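Local coordinates for protein chymotrypsin (Cellulomonas bogoriensis, PDB 2EA3) that probably cleaves peptide bonds as a serine endopeptidase of the chymotrypsin family, this chain being the trypsin-like protease domain of a longer, secreted precursor, at residues 49-59 / 167-178; 87-95 / 105-113. All coordinates share one frame; numbering follows the deposited sequence.

Contact 1. Residues 49-59 / 167-178; sequences GSSFPGNDYAF and QPVNPILQAYGL
Across the contact the Y57 side chain meets Q167, I172, A175 and Y176, while S51 CB from its own hairpin lies over one ring face. The side chain starts toward helix 169-176, and chi1 61° then places the ring edge between the Q167 amide and the Y176 hydroxyl. The amide meets that edge with Y57 CD1 3.7 Å from Q167 CD, the two planes almost perpendicular at 88°. At the root of the side chain, Y57 CB rests 3.5 Å from I172 CG1, and A175 CB approaches the phenol oxygen. Y176 OH lies 3.3 Å from Y57 CE2; the rings meet obliquely. That hydroxyl also sits against the G49-S50 peptide. Farther along, L178 CD2 lies 4.1 Å from the F59 ring centroid, over one face in a CH-pi contact.

The polar link is at the other end, where D56 N donates a nearly straight bond (167°) of 2.9 Å to Q167 OE1. A water joins the same oxygen to N55 ND2, while Q167 NE2 donates in the amide plane to P168 O, 3.1 Å away, fixing the amide's rotation. Q167 thus holds the backbone N of D56 itself, leaving its carboxylate to S152 OG and the backbone N of H32, consistent with a Ser-His-Asp triad of D56, H32 and S137, while the aromatic packing seats the C-terminal helix on the 49-59 hairpin.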
# COMPACT_ATOMS: atom_id res chain seq x y z
N GLY A 49 9.92 7.30 -8.27
CA GLY A 49 10.77 6.20 -7.84
C GLY A 49 9.87 4.99 -7.80
O GLY A 49 8.74 5.05 -7.24
N SER A 50 10.32 3.91 -8.43
CA SER A 50 9.53 2.67 -8.50
C SER A 50 10.47 1.49 -8.62
O SER A 50 11.38 1.51 -9.47
CB SER A 50 8.56 2.68 -9.69
OG SER A 50 7.76 1.51 -9.71
N SER A 51 10.26 0.49 -7.78
CA SER A 51 11.06 -0.72 -7.80
C SER A 51 10.16 -1.94 -7.88
O SER A 51 9.42 -2.22 -6.94
CB SER A 51 11.95 -0.80 -6.56
OG SER A 51 12.86 -1.89 -6.69
N PHE A 52 10.19 -2.62 -9.02
CA PHE A 52 9.40 -3.83 -9.28
C PHE A 52 9.93 -4.43 -10.58
O PHE A 52 10.18 -3.69 -11.54
CB PHE A 52 7.90 -3.51 -9.44
CG PHE A 52 7.07 -4.70 -9.82
CD1 PHE A 52 6.64 -5.61 -8.86
CD2 PHE A 52 6.73 -4.92 -11.16
CE1 PHE A 52 5.87 -6.73 -9.21
CE2 PHE A 52 5.97 -6.03 -11.53
CZ PHE A 52 5.55 -6.94 -10.56
N PRO A 53 10.11 -5.77 -10.62
CA PRO A 53 10.00 -6.75 -9.55
C PRO A 53 11.21 -6.68 -8.63
O PRO A 53 11.84 -5.61 -8.53
CB PRO A 53 9.90 -8.08 -10.30
CG PRO A 53 10.63 -7.83 -11.56
CD PRO A 53 10.40 -6.41 -11.92
N GLY A 54 11.54 -7.76 -7.93
CA GLY A 54 12.58 -7.70 -6.91
C GLY A 54 11.99 -7.17 -5.62
O GLY A 54 11.88 -7.91 -4.63
N ASN A 55 11.61 -5.89 -5.64
CA ASN A 55 10.81 -5.26 -4.59
C ASN A 55 9.44 -5.00 -5.18
O ASN A 55 9.17 -5.36 -6.33
CB ASN A 55 11.42 -3.90 -4.20
CG ASN A 55 12.90 -3.97 -3.86
OD1 ASN A 55 13.73 -3.28 -4.47
ND2 ASN A 55 13.25 -4.79 -2.90
N ASP A 56 8.56 -4.36 -4.42
CA ASP A 56 7.31 -3.87 -5.02
C ASP A 56 6.90 -2.57 -4.32
O ASP A 56 5.96 -2.53 -3.53
CB ASP A 56 6.21 -4.94 -5.01
CG ASP A 56 5.01 -4.56 -5.91
OD1 ASP A 56 4.02 -5.34 -5.94
OD2 ASP A 56 5.07 -3.49 -6.56
N TYR A 57 7.62 -1.50 -4.62
CA TYR A 57 7.33 -0.22 -4.00
C TYR A 57 7.51 0.94 -4.94
O TYR A 57 8.26 0.86 -5.91
CB TYR A 57 8.13 0.03 -2.71
CG TYR A 57 9.65 0.05 -2.80
CD1 TYR A 57 10.41 -0.98 -2.27
CD2 TYR A 57 10.33 1.11 -3.43
CE1 TYR A 57 11.83 -0.97 -2.35
CE2 TYR A 57 11.74 1.14 -3.49
CZ TYR A 57 12.48 0.11 -2.96
OH TYR A 57 13.87 0.16 -3.04
N ALA A 58 6.83 2.04 -4.61
CA ALA A 58 6.93 3.27 -5.37
C ALA A 58 6.57 4.44 -4.51
O ALA A 58 5.88 4.30 -3.50
CB ALA A 58 6.05 3.21 -6.62
N PHE A 59 7.04 5.61 -4.92
CA PHE A 59 6.73 6.86 -4.26
C PHE A 59 6.12 7.76 -5.32
O PHE A 59 6.69 7.90 -6.41
CB PHE A 59 8.02 7.49 -3.71
CG PHE A 59 7.88 8.94 -3.32
CD1 PHE A 59 6.94 9.35 -2.38
CD2 PHE A 59 8.73 9.89 -3.89
CE1 PHE A 59 6.82 10.70 -2.03
CE2 PHE A 59 8.59 11.25 -3.53
CZ PHE A 59 7.66 11.64 -2.60
N GLN A 167 4.54 -5.55 0.58
CA GLN A 167 5.85 -4.95 0.62
C GLN A 167 5.96 -4.15 1.94
O GLN A 167 5.20 -3.24 2.17
CB GLN A 167 6.01 -4.00 -0.57
CG GLN A 167 7.16 -2.99 -0.46
CD GLN A 167 8.52 -3.64 -0.53
OE1 GLN A 167 8.86 -4.29 -1.51
NE2 GLN A 167 9.32 -3.46 0.52
N PRO A 168 6.90 -4.52 2.81
CA PRO A 168 7.05 -3.79 4.10
C PRO A 168 7.34 -2.31 3.89
O PRO A 168 8.01 -1.97 2.92
CB PRO A 168 8.29 -4.43 4.75
CG PRO A 168 8.56 -5.66 4.02
CD PRO A 168 7.83 -5.65 2.68
N VAL A 169 6.86 -1.44 4.77
CA VAL A 169 7.08 0.01 4.57
C VAL A 169 8.49 0.50 4.89
O VAL A 169 8.97 1.43 4.29
CB VAL A 169 6.08 0.93 5.36
CG1 VAL A 169 4.65 0.91 4.73
CG2 VAL A 169 6.07 0.56 6.83
N ASN A 170 9.16 -0.11 5.87
CA ASN A 170 10.45 0.42 6.29
C ASN A 170 11.51 0.52 5.19
O ASN A 170 12.15 1.56 5.09
CB ASN A 170 10.98 -0.29 7.56
CG ASN A 170 10.19 0.11 8.80
OD1 ASN A 170 9.47 1.11 8.79
ND2 ASN A 170 10.33 -0.66 9.88
N PRO A 171 11.67 -0.53 4.35
CA PRO A 171 12.58 -0.39 3.21
C PRO A 171 12.21 0.71 2.22
O PRO A 171 13.10 1.27 1.58
CB PRO A 171 12.50 -1.76 2.52
CG PRO A 171 12.10 -2.70 3.63
CD PRO A 171 11.12 -1.90 4.43
N ILE A 172 10.92 1.05 2.11
CA ILE A 172 10.50 2.13 1.20
C ILE A 172 10.93 3.49 1.77
O ILE A 172 11.47 4.33 1.06
CB ILE A 172 8.97 2.16 0.98
CG1 ILE A 172 8.43 0.74 0.70
CG2 ILE A 172 8.62 3.14 -0.17
CD1 ILE A 172 6.89 0.63 0.64
N LEU A 173 10.65 3.71 3.05
CA LEU A 173 11.06 4.93 3.71
C LEU A 173 12.59 5.08 3.62
O LEU A 173 13.08 6.16 3.32
CB LEU A 173 10.58 4.93 5.17
CG LEU A 173 9.05 4.76 5.32
CD1 LEU A 173 8.68 4.57 6.79
CD2 LEU A 173 8.29 5.95 4.68
N GLN A 174 13.32 4.00 3.85
CA GLN A 174 14.78 4.00 3.75
C GLN A 174 15.26 4.29 2.33
O GLN A 174 16.18 5.09 2.13
CB GLN A 174 15.34 2.66 4.22
CG GLN A 174 16.88 2.58 4.19
CD GLN A 174 17.55 3.31 5.34
OE1 GLN A 174 17.15 4.42 5.72
NE2 GLN A 174 18.58 2.68 5.90
N ALA A 175 14.62 3.67 1.35
CA ALA A 175 15.04 3.82 -0.06
C ALA A 175 15.01 5.27 -0.48
O ALA A 175 15.93 5.74 -1.14
CB ALA A 175 14.16 2.97 -0.99
N TYR A 176 13.98 6.01 -0.07
CA TYR A 176 13.79 7.36 -0.59
C TYR A 176 14.02 8.47 0.42
O TYR A 176 13.80 9.64 0.10
CB TYR A 176 12.40 7.49 -1.21
CG TYR A 176 12.14 6.52 -2.32
CD1 TYR A 176 13.01 6.43 -3.42
CD2 TYR A 176 11.03 5.69 -2.30
CE1 TYR A 176 12.78 5.52 -4.45
CE2 TYR A 176 10.78 4.78 -3.34
CZ TYR A 176 11.66 4.70 -4.41
OH TYR A 176 11.42 3.82 -5.43
N GLY A 177 14.45 8.10 1.62
CA GLY A 177 14.72 9.06 2.71
C GLY A 177 13.46 9.79 3.10
O GLY A 177 13.46 11.01 3.25
N LEU A 178 12.37 9.04 3.24
CA LEU A 178 11.05 9.62 3.49
C LEU A 178 10.68 9.47 4.95
O LEU A 178 11.13 8.54 5.61
CB LEU A 178 9.98 8.90 2.66
CG LEU A 178 10.11 8.97 1.15
CD1 LEU A 178 9.26 7.86 0.54
CD2 LEU A 178 9.71 10.35 0.64
O HOH W 1 11.11 -6.06 -1.27

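Contact 2. Residues 87-95 / 105-113; sequences AAPVGSAVC and CGTITALNS. With SO4 (sulfate ion), chain B.
I108 sends CG1 to the side opposite its carbonyl carbon (chi1 -66°) and extends CD1 beyond it (chi2 170°), laying the branch against V94, whose CG1 is turned likewise (chi1 -72°). The two side chains cross at about a right angle, with V94 CG1 3.7 Å from I108 CG1. I108 CD1 continues to A88 CB, while V90 CG2 slides past L111, 3.7 Å from L111 CG. With an alanine here, V94 and A88 would be likely to lose the branch that packs against both, opening a gap between A88, S92 and V94.

Backbone bonds tie the type II turn P89-S92 to the strand: G91 N donates to I108 O at 2.7 Å, and S92 O receives I108 N at 3.0 Å. P89 O takes both the S92 hydroxyl and S92 N, bracing the turn from within. Beyond it, V94 and G106 form an antiparallel hydrogen-bonded pair. A sulfate ion, probably from the crystallisation liquor, accepts a hydrogen bond from A93 N through O3 (2.8 Å). The C95-C105 disulfide (SG to SG 2.0 Å), in a non-hydrogen-bonded pair, cross-links one end of this surface hairpin and backbone bonds hold the turn at the other, so covalent and weak bonds together secure the pairing.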
# COMPACT_ATOMS: atom_id res chain seq x y z
N ALA A 87 7.17 -2.33 12.99
CA ALA A 87 6.80 -3.60 12.38
C ALA A 87 6.24 -4.57 13.41
O ALA A 87 6.74 -4.65 14.54
CB ALA A 87 7.99 -4.23 11.65
N ALA A 88 5.19 -5.26 13.01
CA ALA A 88 4.50 -6.22 13.86
C ALA A 88 5.07 -7.59 13.58
O ALA A 88 5.50 -7.87 12.44
CB ALA A 88 3.00 -6.18 13.60
N PRO A 89 5.11 -8.45 14.61
CA PRO A 89 5.64 -9.79 14.41
C PRO A 89 4.67 -10.76 13.73
O PRO A 89 3.47 -10.50 13.66
CB PRO A 89 5.95 -10.26 15.84
CG PRO A 89 5.00 -9.54 16.68
CD PRO A 89 4.75 -8.20 16.02
N VAL A 90 5.20 -11.88 13.26
CA VAL A 90 4.37 -12.97 12.75
C VAL A 90 3.27 -13.31 13.77
O VAL A 90 3.54 -13.27 14.99
CB VAL A 90 5.26 -14.20 12.41
CG1 VAL A 90 4.43 -15.44 12.09
CG2 VAL A 90 6.21 -13.86 11.24
N GLY A 91 2.07 -13.61 13.29
CA GLY A 91 0.89 -13.87 14.14
C GLY A 91 0.01 -12.67 14.42
O GLY A 91 -1.13 -12.82 14.89
N SER A 92 0.51 -11.47 14.12
CA SER A 92 -0.24 -10.24 14.41
C SER A 92 -1.50 -10.10 13.56
O SER A 92 -1.47 -10.45 12.37
CB SER A 92 0.62 -9.01 14.16
OG SER A 92 1.65 -8.98 15.13
N ALA A 93 -2.56 -9.56 14.16
CA ALA A 93 -3.77 -9.24 13.41
C ALA A 93 -3.48 -7.98 12.60
O ALA A 93 -3.01 -6.97 13.14
CB ALA A 93 -4.96 -9.02 14.35
N VAL A 94 -3.74 -8.06 11.31
CA VAL A 94 -3.52 -6.91 10.43
C VAL A 94 -4.77 -6.70 9.58
O VAL A 94 -5.54 -7.65 9.31
CB VAL A 94 -2.31 -7.12 9.52
CG1 VAL A 94 -1.01 -7.03 10.33
CG2 VAL A 94 -2.42 -8.47 8.76
N CYS A 95 -4.98 -5.45 9.19
CA CYS A 95 -6.12 -5.13 8.33
C CYS A 95 -5.61 -4.34 7.15
O CYS A 95 -4.70 -3.50 7.30
CB CYS A 95 -7.15 -4.28 9.05
SG CYS A 95 -7.97 -5.14 10.39
N CYS A 105 -9.41 -8.11 7.08
CA CYS A 105 -8.35 -8.37 8.05
C CYS A 105 -7.93 -9.83 8.02
O CYS A 105 -8.59 -10.69 7.39
CB CYS A 105 -8.80 -7.96 9.46
SG CYS A 105 -9.43 -6.25 9.53
N GLY A 106 -6.81 -10.10 8.67
CA GLY A 106 -6.24 -11.44 8.69
C GLY A 106 -5.09 -11.40 9.66
O GLY A 106 -5.10 -10.58 10.60
N THR A 107 -4.10 -12.24 9.42
CA THR A 107 -2.94 -12.34 10.31
C THR A 107 -1.68 -12.49 9.47
O THR A 107 -1.73 -13.02 8.33
CB THR A 107 -3.05 -13.53 11.27
OG1 THR A 107 -3.04 -14.74 10.51
CG2 THR A 107 -4.37 -13.48 12.07
N ILE A 108 -0.56 -12.04 10.02
CA ILE A 108 0.71 -12.18 9.35
C ILE A 108 1.18 -13.62 9.57
O ILE A 108 1.25 -14.06 10.72
CB ILE A 108 1.78 -11.22 9.91
CG1 ILE A 108 1.43 -9.74 9.63
CG2 ILE A 108 3.18 -11.61 9.37
CD1 ILE A 108 2.35 -8.75 10.38
N THR A 109 1.49 -14.33 8.49
CA THR A 109 1.91 -15.73 8.65
C THR A 109 3.37 -16.00 8.35
O THR A 109 3.89 -17.05 8.71
CB THR A 109 1.05 -16.71 7.82
OG1 THR A 109 1.17 -16.40 6.43
CG2 THR A 109 -0.40 -16.65 8.26
N ALA A 110 4.02 -15.07 7.67
CA ALA A 110 5.46 -15.15 7.38
C ALA A 110 6.00 -13.79 7.03
O ALA A 110 5.26 -12.92 6.59
CB ALA A 110 5.74 -16.13 6.23
N LEU A 111 7.30 -13.63 7.26
CA LEU A 111 8.05 -12.47 6.79
C LEU A 111 9.10 -12.94 5.79
O LEU A 111 9.44 -14.13 5.73
CB LEU A 111 8.69 -11.73 7.97
CG LEU A 111 7.77 -11.32 9.13
CD1 LEU A 111 8.64 -10.83 10.31
CD2 LEU A 111 6.74 -10.26 8.71
N ASN A 112 9.61 -12.00 5.00
CA ASN A 112 10.61 -12.31 3.96
C ASN A 112 10.22 -13.48 3.04
O ASN A 112 11.04 -14.35 2.75
CB ASN A 112 11.99 -12.54 4.59
CG ASN A 112 13.14 -12.13 3.66
OD1 ASN A 112 12.97 -11.33 2.74
ND2 ASN A 112 14.33 -12.66 3.92
N SER A 113 8.96 -13.49 2.59
CA SER A 113 8.47 -14.46 1.62
C SER A 113 8.80 -13.99 0.20
O SER A 113 8.96 -12.80 -0.05
CB SER A 113 6.95 -14.58 1.71
OG SER A 113 6.58 -15.31 2.85
S SO4 B . -2.24 -8.99 18.06
O1 SO4 B . -2.99 -8.19 19.02
O2 SO4 B . -2.70 -10.37 18.10
O3 SO4 B . -2.43 -8.46 16.71
O4 SO4 B . -0.82 -8.95 18.40

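From the N terminus, the chain first builds one six-stranded antiparallel barrel, whose strands 45-51 and 57-62 supply residues 49-59. Residues 87-95 then lead into the second barrel, and contact 2 closes a short loop when 105-113 returns beside them as the other arm of a hairpin. Contact 1 closes only much later, when strand 161-168 of that second barrel runs into helix 169-176 and brings it back to the first. Contact 2 is therefore nested inside the long loop of contact 1. Their centres lie about 19 Å apart, and their nearest atoms, about 5 Å apart, do not touch: contact 2 is local to the second barrel, whereas contact 1 joins the two barrels of the chymotrypsin fold.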